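Local coordinates for protein gigastasin (Haementeria ghilianii, PDB 5UBM) that probably inhibits a serine protease, as leech proteins of the antistasin family do, by offering it a disulfide-braced loop, at residues 31-36 and 60-65; 48-53 and 67-72; 77-82 and 96-101. One frame throughout, in Å; residues are numbered along the deposited sequence.

Contact 1 (31-36 and 60-65); sequences SWDLKC and QRDKYG
Asp62 presents its carboxylate to the turn that carries Asp33 and Leu34. Its CB already points toward segment 31-36. From there CG turns into the position between the backbone N and the carbonyl carbon (chi1 44°), and the two oxygens part ways. OD2 goes across the contact. Asp62 OD2 lies 3.8 Å from Asp33 CB and 3.8 Å from Leu34 CD1. OD1 turns back to its own turn. It accepts a hydrogen bond from the backbone N of Cys66 and a weak one from the N of Tyr64, so backbone N-H groups at Tyr64 and Cys66 help fix the rotation of the carboxylate.

The two acids are close: Asp33 OD2 and Asp62 OD2 are 3.9 Å apart. Their side chains pass in opposite directions, and the carboxylate planes stand 56° apart. The like charges would tend to raise the pKa of both, which the N-H groups at Asp62 OD1 probably offset in part. The side chain of Lys68 packs against both.

Leu34 uses its two branches differently. CD1 meets the carboxylate, and Leu34 CD1 also approaches Tyr64 CD2 at 4.4 Å. CD2 lies over one face of the Tyr64 ring. No hydrogen bond joins the segments, and each is shaped from within. Ser31 OG accepts from Asp33 N at 3.2 Å, an ST turn that accompanies the type I turn 31-34. The type I turn 62-65 is closed by Gly65 N to Asp62 O at 2.8 Å.

The contact lies on the surface, between two short strand pairs. Strand 34-35 pairs antiparallel with 44-45, and Leu34 also packs on Cys29 of helix 26-29. Strand 59-61 is bonded to strand 67-68 through the backbones of Gln60 and Lys68.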
loop_
_atom_site.group_PDB
_atom_site.type_symbol
_atom_site.label_atom_id
_atom_site.label_comp_id
_atom_site.label_asym_id
_atom_site.label_seq_id
_atom_site.Cartn_x
_atom_site.Cartn_y
_atom_site.Cartn_z
ATOM N N SER C 31 -24.938 -17.330 -16.226
ATOM C CA SER C 31 -23.776 -17.461 -17.094
ATOM C C SER C 31 -23.533 -16.171 -17.858
ATOM O O SER C 31 -24.482 -15.515 -18.285
ATOM C CB SER C 31 -23.961 -18.623 -18.069
ATOM O OG SER C 31 -22.852 -18.731 -18.944
ATOM N N TRP C 32 -22.264 -15.809 -18.031
ATOM C CA TRP C 32 -21.923 -14.594 -18.764
ATOM C C TRP C 32 -21.988 -14.824 -20.270
ATOM O O TRP C 32 -21.818 -13.893 -21.057
ATOM C CB TRP C 32 -20.535 -14.087 -18.364
ATOM C CG TRP C 32 -20.479 -13.579 -16.957
ATOM C CD1 TRP C 32 -19.816 -14.145 -15.906
ATOM C CD2 TRP C 32 -21.132 -12.415 -16.441
ATOM N NE1 TRP C 32 -20.013 -13.400 -14.769
ATOM C CE2 TRP C 32 -20.815 -12.332 -15.070
ATOM C CE3 TRP C 32 -21.951 -11.432 -17.003
ATOM C CZ2 TRP C 32 -21.288 -11.303 -14.254
ATOM C CZ3 TRP C 32 -22.420 -10.413 -16.193
ATOM C CH2 TRP C 32 -22.084 -10.354 -14.834
ATOM N N ASP C 33 -22.243 -16.066 -20.664
ATOM C CA ASP C 33 -22.458 -16.398 -22.068
ATOM C C ASP C 33 -23.893 -16.091 -22.487
ATOM O O ASP C 33 -24.274 -16.341 -23.627
ATOM C CB ASP C 33 -22.142 -17.871 -22.325
ATOM C CG ASP C 33 -20.707 -18.223 -22.000
ATOM O OD1 ASP C 33 -19.817 -17.385 -22.263
ATOM O OD2 ASP C 33 -20.472 -19.335 -21.481
ATOM N N LEU C 34 -24.681 -15.555 -21.557
ATOM C CA LEU C 34 -26.093 -15.273 -21.797
ATOM C C LEU C 34 -26.436 -13.805 -21.528
ATOM O O LEU C 34 -25.705 -13.106 -20.829
ATOM C CB LEU C 34 -26.973 -16.185 -20.931
ATOM C CG LEU C 34 -27.190 -17.645 -21.353
ATOM C CD1 LEU C 34 -25.945 -18.493 -21.154
ATOM C CD2 LEU C 34 -28.362 -18.252 -20.599
ATOM N N LYS C 35 -27.556 -13.347 -22.086
ATOM C CA LYS C 35 -28.009 -11.970 -21.900
ATOM C C LYS C 35 -29.532 -11.896 -21.897
ATOM O O LYS C 35 -30.185 -12.514 -22.733
ATOM C CB LYS C 35 -27.437 -11.073 -22.986
ATOM N N CYS C 36 -30.097 -11.131 -20.968
ATOM C CA CYS C 36 -31.550 -11.086 -20.807
ATOM C C CYS C 36 -32.213 -10.027 -21.692
ATOM O O CYS C 36 -31.561 -9.082 -22.137
ATOM C CB CYS C 36 -31.907 -10.835 -19.342
ATOM S SG CYS C 36 -33.665 -10.988 -18.988
ATOM N N GLN C 60 -16.427 -24.012 -28.004
ATOM C CA GLN C 60 -17.187 -24.828 -27.069
ATOM C C GLN C 60 -18.588 -24.258 -26.912
ATOM O O GLN C 60 -18.839 -23.109 -27.277
ATOM C CB GLN C 60 -16.496 -24.896 -25.710
ATOM C CG GLN C 60 -15.110 -25.503 -25.737
ATOM C CD GLN C 60 -14.525 -25.648 -24.348
ATOM O OE1 GLN C 60 -15.258 -25.724 -23.359
ATOM N NE2 GLN C 60 -13.198 -25.678 -24.262
ATOM N N ARG C 61 -19.500 -25.061 -26.370
ATOM C CA ARG C 61 -20.848 -24.587 -26.073
ATOM C C ARG C 61 -21.381 -25.181 -24.772
ATOM O O ARG C 61 -21.036 -26.302 -24.400
ATOM C CB ARG C 61 -21.793 -24.898 -27.237
ATOM C CG ARG C 61 -21.554 -23.998 -28.440
ATOM C CD ARG C 61 -22.321 -24.420 -29.677
ATOM N NE ARG C 61 -21.791 -23.740 -30.856
ATOM C CZ ARG C 61 -22.104 -22.497 -31.210
ATOM N NH1 ARG C 61 -22.958 -21.793 -30.480
ATOM N NH2 ARG C 61 -21.565 -21.959 -32.295
ATOM N N ASP C 62 -22.221 -24.417 -24.085
ATOM C CA ASP C 62 -22.711 -24.808 -22.766
ATOM C C ASP C 62 -23.942 -25.708 -22.824
ATOM O O ASP C 62 -24.306 -26.217 -23.883
ATOM C CB ASP C 62 -23.020 -23.563 -21.933
ATOM C CG ASP C 62 -23.774 -22.508 -22.719
ATOM O OD1 ASP C 62 -24.435 -22.867 -23.718
ATOM O OD2 ASP C 62 -23.702 -21.318 -22.337
ATOM N N LYS C 63 -24.574 -25.888 -21.667
ATOM C CA LYS C 63 -25.748 -26.746 -21.519
ATOM C C LYS C 63 -26.881 -26.336 -22.453
ATOM O O LYS C 63 -27.712 -27.159 -22.840
ATOM C CB LYS C 63 -26.244 -26.715 -20.070
ATOM C CG LYS C 63 -25.157 -26.929 -19.030
ATOM C CD LYS C 63 -25.438 -26.122 -17.771
ATOM C CE LYS C 63 -26.776 -26.492 -17.159
ATOM N NZ LYS C 63 -26.821 -27.922 -16.749
ATOM N N TYR C 64 -26.908 -25.055 -22.803
ATOM C CA TYR C 64 -27.946 -24.503 -23.661
ATOM C C TYR C 64 -27.465 -24.438 -25.109
ATOM O O TYR C 64 -28.226 -24.098 -26.014
ATOM C CB TYR C 64 -28.358 -23.113 -23.171
ATOM C CG TYR C 64 -28.489 -23.001 -21.665
ATOM C CD1 TYR C 64 -29.699 -23.255 -21.029
ATOM C CD2 TYR C 64 -27.401 -22.636 -20.878
ATOM C CE1 TYR C 64 -29.820 -23.152 -19.654
ATOM C CE2 TYR C 64 -27.513 -22.533 -19.506
ATOM C CZ TYR C 64 -28.723 -22.792 -18.899
ATOM O OH TYR C 64 -28.837 -22.687 -17.533
ATOM N N GLY C 65 -26.192 -24.759 -25.317
ATOM C CA GLY C 65 -25.617 -24.772 -26.648
ATOM C C GLY C 65 -25.190 -23.401 -27.131
ATOM O O GLY C 65 -25.036 -23.181 -28.333
#

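Contact 2 (48-53 and 67-72); sequences QVCGRG and RKCLCK
Cys50 and Cys69 are joined by a disulfide, Cys50 SG to Cys69 SG 2.0 Å, and the rest of the contact gathers round it. In both cysteines SG lies beside its own backbone N and anti to the carbonyl carbon. The bridge is twisted to chi3 -90°, close to the relaxed value.

Arg67 reaches the bridge from segment 67-72. It starts out extended through its first two torsions, then bends at chi3 (69°). The bend brings the guanidinium over Cys50 SG. That sulfur lies over one face of the group, with Cys50 SG 3.8 Å from Arg67 NH2. The edge of the group points to the backbone of the other segment, where Gln48 O is 2.6 Å from Arg67 NH2. Arg67 also makes a cation-pi contact with Tyr59, whose side chain touches Cys50 as well. An alanine in place of Arg67 would probably strip the cover from one side of Cys50 SG and leave Gln48 O and the Tyr59 ring without their cationic neighbour.

Gln48 approaches the other sulfur. Its CG sits between the backbone N and the carbonyl carbon (chi1 69°), which puts Gln48 CG 4.0 Å from Cys69 SG; the chain then bends at chi2. Farther along, Cys71 SG sits 3.7 Å from Gly53 O and is itself bonded to Cys54. Arg52 turns from the contact and donates to the backbone carbonyls of Ala106, Asn109 and Gly123.

Segment 48-53 has no helix or strand, and the chain of 67-72 turns a corner at 69 and 70. The disulfides Cys45-Cys66, Cys50-Cys69 and Cys54-Cys71, closely spaced along two largely irregular segments of one chain, fit the antistasin-like domain.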
loop_
_atom_site.group_PDB
_atom_site.type_symbol
_atom_site.label_atom_id
_atom_site.label_comp_id
_atom_site.label_asym_id
_atom_site.label_seq_id
_atom_site.Cartn_x
_atom_site.Cartn_y
_atom_site.Cartn_z
ATOM N N GLN C 48 -21.068 -12.832 -27.814
ATOM C CA GLN C 48 -20.147 -11.705 -27.790
ATOM C C GLN C 48 -18.927 -11.969 -28.658
ATOM O O GLN C 48 -18.549 -13.120 -28.882
ATOM C CB GLN C 48 -19.710 -11.401 -26.353
ATOM C CG GLN C 48 -18.810 -12.463 -25.711
ATOM C CD GLN C 48 -19.575 -13.667 -25.175
ATOM O OE1 GLN C 48 -20.685 -13.969 -25.621
ATOM N NE2 GLN C 48 -18.980 -14.359 -24.209
ATOM N N VAL C 49 -18.320 -10.898 -29.152
ATOM C CA VAL C 49 -17.108 -11.026 -29.941
ATOM C C VAL C 49 -16.008 -11.572 -29.050
ATOM O O VAL C 49 -15.787 -11.066 -27.951
ATOM C CB VAL C 49 -16.672 -9.686 -30.539
ATOM C CG1 VAL C 49 -15.711 -9.918 -31.695
ATOM C CG2 VAL C 49 -17.887 -8.900 -31.002
ATOM N N CYS C 50 -15.331 -12.616 -29.511
ATOM C CA CYS C 50 -14.259 -13.208 -28.724
ATOM C C CYS C 50 -12.949 -12.476 -28.976
ATOM O O CYS C 50 -12.645 -12.109 -30.112
ATOM C CB CYS C 50 -14.120 -14.697 -29.037
ATOM S SG CYS C 50 -15.567 -15.670 -28.547
ATOM N N GLY C 51 -12.188 -12.263 -27.905
ATOM C CA GLY C 51 -10.944 -11.518 -27.963
ATOM C C GLY C 51 -9.995 -11.999 -29.041
ATOM O O GLY C 51 -9.502 -11.209 -29.848
ATOM N N ARG C 52 -9.743 -13.302 -29.061
ATOM C CA ARG C 52 -8.870 -13.880 -30.073
ATOM C C ARG C 52 -9.606 -14.939 -30.889
ATOM O O ARG C 52 -9.124 -15.382 -31.931
ATOM C CB ARG C 52 -7.613 -14.463 -29.423
ATOM C CG ARG C 52 -6.705 -13.396 -28.818
ATOM C CD ARG C 52 -5.421 -13.979 -28.238
ATOM N NE ARG C 52 -4.582 -14.604 -29.255
ATOM C CZ ARG C 52 -3.690 -13.950 -29.990
ATOM N NH1 ARG C 52 -3.523 -12.645 -29.831
ATOM N NH2 ARG C 52 -2.964 -14.603 -30.886
ATOM N N GLY C 53 -10.782 -15.330 -30.408
ATOM C CA GLY C 53 -11.634 -16.262 -31.124
ATOM C C GLY C 53 -11.080 -17.669 -31.231
ATOM O O GLY C 53 -10.046 -17.991 -30.646
ATOM N N ARG C 67 -22.578 -20.340 -27.709
ATOM C CA ARG C 67 -21.154 -20.279 -28.014
ATOM C C ARG C 67 -20.359 -19.607 -26.897
ATOM O O ARG C 67 -20.611 -18.451 -26.546
ATOM C CB ARG C 67 -20.919 -19.537 -29.330
ATOM C CG ARG C 67 -19.505 -19.686 -29.862
ATOM C CD ARG C 67 -19.202 -18.670 -30.949
ATOM N NE ARG C 67 -19.119 -17.316 -30.412
ATOM C CZ ARG C 67 -18.748 -16.253 -31.120
ATOM N NH1 ARG C 67 -18.422 -16.388 -32.398
ATOM N NH2 ARG C 67 -18.702 -15.057 -30.549
ATOM N N LYS C 68 -19.400 -20.339 -26.340
ATOM C CA LYS C 68 -18.474 -19.774 -25.366
ATOM C C LYS C 68 -17.324 -19.083 -26.083
ATOM O O LYS C 68 -17.145 -19.246 -27.291
ATOM C CB LYS C 68 -17.928 -20.859 -24.436
ATOM C CG LYS C 68 -18.982 -21.609 -23.650
ATOM C CD LYS C 68 -18.351 -22.731 -22.840
ATOM C CE LYS C 68 -19.407 -23.552 -22.120
ATOM N NZ LYS C 68 -18.834 -24.753 -21.454
ATOM N N CYS C 69 -16.542 -18.305 -25.342
ATOM C CA CYS C 69 -15.311 -17.758 -25.891
ATOM C C CYS C 69 -14.141 -18.600 -25.398
ATOM O O CYS C 69 -13.222 -18.108 -24.740
ATOM C CB CYS C 69 -15.146 -16.286 -25.516
ATOM S SG CYS C 69 -16.042 -15.172 -26.631
ATOM N N LEU C 70 -14.209 -19.887 -25.724
ATOM C CA LEU C 70 -13.209 -20.867 -25.331
ATOM C C LEU C 70 -13.189 -21.982 -26.361
ATOM O O LEU C 70 -14.240 -22.506 -26.729
ATOM C CB LEU C 70 -13.509 -21.430 -23.942
ATOM C CG LEU C 70 -12.518 -22.459 -23.395
ATOM C CD1 LEU C 70 -11.154 -21.822 -23.166
ATOM C CD2 LEU C 70 -13.045 -23.089 -22.112
ATOM N N CYS C 71 -11.999 -22.345 -26.826
ATOM C CA CYS C 71 -11.871 -23.314 -27.915
ATOM C C CYS C 71 -11.919 -24.761 -27.422
ATOM O O CYS C 71 -11.627 -25.042 -26.260
ATOM C CB CYS C 71 -10.573 -23.066 -28.689
ATOM S SG CYS C 71 -10.385 -21.369 -29.285
ATOM N N LYS C 72 -12.293 -25.674 -28.315
ATOM C CA LYS C 72 -12.348 -27.097 -27.994
ATOM C C LYS C 72 -10.972 -27.646 -27.622
ATOM O O LYS C 72 -9.988 -27.411 -28.329
ATOM C CB LYS C 72 -12.921 -27.887 -29.173
ATOM C CG LYS C 72 -14.402 -27.664 -29.416
ATOM C CD LYS C 72 -14.907 -28.559 -30.531
ATOM C CE LYS C 72 -16.414 -28.463 -30.686
ATOM N NZ LYS C 72 -16.924 -29.464 -31.668
#

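Contact 3 (77-82 and 96-101); sequences FKCRLG and AFCTCN
Phe97 lays one face of its ring against the backbone of Lys78 and Cys79. Lys78 CA is 3.8 Å from the centroid of the Phe97 ring and 24° off the normal, a CH-pi contact shifted toward the rim. Cys79 N lies on the same face, over the centre. Phe77 CB comes to the ring edge instead, in its plane, 4.0 Å from Phe97 CE1, while Phe77 O approaches Phe97 CD1 obliquely at 3.3 Å. The ring reaches this position because CG is anti to the backbone N of Phe97 (chi1 -175°), which carries it along the neighbouring segment.

The backbone of Phe97 works with its ring. Cys79 N donates to Phe97 O at 2.8 Å with an N-H...O angle of 154°, and the donor is tilted out of the carbonyl plane. Lys78 CB packs against the same carbonyl, 3.2 Å from Phe97 O. The end of Lys78 goes elsewhere: NZ makes a salt bridge with Glu95, and the amine also has a cation-pi contact with Phe87.

Cys79 and Cys98, which follow Lys78 and Phe97, are joined by a disulfide, Cys79 SG to Cys98 SG 2.0 Å, so covalent and polar links tie the segments side by side. Leu81 CD2 then rests 4.1 Å from Cys100 SG, which is bonded to Cys83.

Arg80, which takes no part in the pairing of the two segments, forms a salt bridge with an acidic side chain of another protein chain. This is consistent with a substrate-like inhibitory loop, held in shape by segment 96-101. Strand 87-89 flanks the contact, with Lys88 bonded to the backbones of Ala96 and Thr99. Strand 78-79 also pairs antiparallel with a strand of the other protein chain.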
loop_
_atom_site.group_PDB
_atom_site.type_symbol
_atom_site.label_atom_id
_atom_site.label_comp_id
_atom_site.label_asym_id
_atom_site.label_seq_id
_atom_site.Cartn_x
_atom_site.Cartn_y
_atom_site.Cartn_z
ATOM N N PHE C 77 -7.886 -22.275 -18.106
ATOM C CA PHE C 77 -7.180 -21.886 -16.886
ATOM C C PHE C 77 -6.003 -20.972 -17.195
ATOM O O PHE C 77 -5.238 -21.228 -18.121
ATOM C CB PHE C 77 -6.692 -23.120 -16.127
ATOM C CG PHE C 77 -7.740 -23.752 -15.261
ATOM C CD1 PHE C 77 -7.787 -23.482 -13.905
ATOM C CD2 PHE C 77 -8.684 -24.607 -15.802
ATOM C CE1 PHE C 77 -8.753 -24.059 -13.104
ATOM C CE2 PHE C 77 -9.652 -25.188 -15.005
ATOM C CZ PHE C 77 -9.686 -24.916 -13.654
ATOM N N LYS C 78 -5.859 -19.904 -16.416
ATOM C CA LYS C 78 -4.751 -18.979 -16.615
ATOM C C LYS C 78 -4.509 -18.042 -15.437
ATOM O O LYS C 78 -5.384 -17.839 -14.586
ATOM C CB LYS C 78 -4.983 -18.145 -17.874
ATOM C CG LYS C 78 -6.187 -17.226 -17.802
ATOM C CD LYS C 78 -6.226 -16.325 -19.025
ATOM C CE LYS C 78 -6.217 -17.154 -20.296
ATOM N NZ LYS C 78 -6.108 -16.304 -21.503
ATOM N N CYS C 79 -3.307 -17.475 -15.396
ATOM C CA CYS C 79 -3.030 -16.347 -14.522
ATOM C C CYS C 79 -3.864 -15.165 -15.008
ATOM O O CYS C 79 -4.189 -15.083 -16.192
ATOM C CB CYS C 79 -1.542 -16.001 -14.520
ATOM S SG CYS C 79 -0.934 -15.326 -16.090
ATOM N N ARG C 80 -4.213 -14.254 -14.105
ATOM C CA ARG C 80 -5.107 -13.160 -14.461
ATOM C C ARG C 80 -4.330 -11.882 -14.759
ATOM O O ARG C 80 -4.672 -10.782 -14.318
ATOM C CB ARG C 80 -6.144 -12.972 -13.361
ATOM C CG ARG C 80 -6.958 -14.242 -13.210
ATOM C CD ARG C 80 -8.137 -14.167 -12.270
ATOM N NE ARG C 80 -8.908 -15.398 -12.417
ATOM C CZ ARG C 80 -10.017 -15.693 -11.749
ATOM N NH1 ARG C 80 -10.517 -14.848 -10.854
ATOM N NH2 ARG C 80 -10.627 -16.843 -11.986
ATOM N N LEU C 81 -3.287 -12.063 -15.556
ATOM C CA LEU C 81 -2.422 -10.989 -16.008
ATOM C C LEU C 81 -2.918 -10.407 -17.329
ATOM O O LEU C 81 -3.302 -11.149 -18.236
ATOM C CB LEU C 81 -1.003 -11.522 -16.166
ATOM C CG LEU C 81 0.108 -10.544 -16.490
ATOM C CD1 LEU C 81 0.406 -9.707 -15.258
ATOM C CD2 LEU C 81 1.339 -11.312 -16.953
ATOM N N GLY C 82 -2.911 -9.081 -17.441
ATOM C CA GLY C 82 -3.288 -8.432 -18.686
ATOM C C GLY C 82 -2.134 -8.290 -19.671
ATOM O O GLY C 82 -1.366 -7.330 -19.600
ATOM N N ALA C 96 -2.154 -19.891 -23.552
ATOM C CA ALA C 96 -1.220 -20.373 -22.532
ATOM C C ALA C 96 -1.642 -19.932 -21.127
ATOM O O ALA C 96 -2.363 -18.949 -20.964
ATOM C CB ALA C 96 0.191 -19.887 -22.835
ATOM N N PHE C 97 -1.192 -20.666 -20.118
ATOM C CA PHE C 97 -1.594 -20.391 -18.750
ATOM C C PHE C 97 -1.089 -19.036 -18.281
ATOM O O PHE C 97 -1.816 -18.279 -17.633
ATOM C CB PHE C 97 -1.093 -21.477 -17.809
ATOM C CG PHE C 97 -1.574 -21.314 -16.397
ATOM C CD1 PHE C 97 -2.795 -21.835 -16.005
ATOM C CD2 PHE C 97 -0.810 -20.633 -15.460
ATOM C CE1 PHE C 97 -3.245 -21.686 -14.703
ATOM C CE2 PHE C 97 -1.257 -20.477 -14.160
ATOM C CZ PHE C 97 -2.473 -21.006 -13.781
ATOM N N CYS C 98 0.161 -18.733 -18.595
ATOM C CA CYS C 98 0.731 -17.455 -18.198
ATOM C C CYS C 98 1.928 -17.092 -19.062
ATOM O O CYS C 98 3.031 -16.874 -18.561
ATOM C CB CYS C 98 1.136 -17.477 -16.726
ATOM S SG CYS C 98 1.037 -15.856 -15.950
ATOM N N THR C 99 1.697 -17.041 -20.366
ATOM C CA THR C 99 2.709 -16.607 -21.313
ATOM C C THR C 99 2.119 -15.532 -22.208
ATOM O O THR C 99 1.047 -15.711 -22.782
ATOM C CB THR C 99 3.221 -17.772 -22.162
ATOM O OG1 THR C 99 3.886 -18.719 -21.315
ATOM C CG2 THR C 99 4.188 -17.271 -23.230
ATOM N N CYS C 100 2.804 -14.403 -22.307
ATOM C CA CYS C 100 2.315 -13.311 -23.133
ATOM C C CYS C 100 2.886 -13.411 -24.529
ATOM O O CYS C 100 3.962 -13.964 -24.719
ATOM C CB CYS C 100 2.673 -11.962 -22.513
ATOM S SG CYS C 100 1.697 -11.547 -21.057
ATOM N N ASN C 101 2.149 -12.894 -25.506
ATOM C CA ASN C 101 2.679 -12.720 -26.849
ATOM C C ASN C 101 3.773 -11.664 -26.862
ATOM O O ASN C 101 3.796 -10.777 -26.009
ATOM C CB ASN C 101 1.568 -12.315 -27.822
ATOM C CG ASN C 101 0.780 -13.501 -28.343
ATOM O OD1 ASN C 101 1.350 -14.505 -28.761
ATOM N ND2 ASN C 101 -0.541 -13.386 -28.319
#

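Overall arrangement
The three contacts follow one another across the molecule. Contacts 1 and 2 interlock along the chain, with centres 12 Å apart. Strand 59-61 of contact 1 and strand 67-68 of contact 2 follow each other in the chain and are joined by backbone bonds, and Gln60 NE2 probably donates to Cys71 O at 2.6 Å. Contact 3 comes later, 16 Å centre to centre from contact 2; Arg52 NH1 packs there against Asn101 ND2 at 3.4 Å. Contacts 1 and 3 do not touch: their nearest atoms are about 9 Å apart. Contacts 2 and 3 hold corresponding disulfides of two antistasin-type units. All three meet another protein chain, but contact 3 carries the strand pairing and Arg80, probably the inhibitory site.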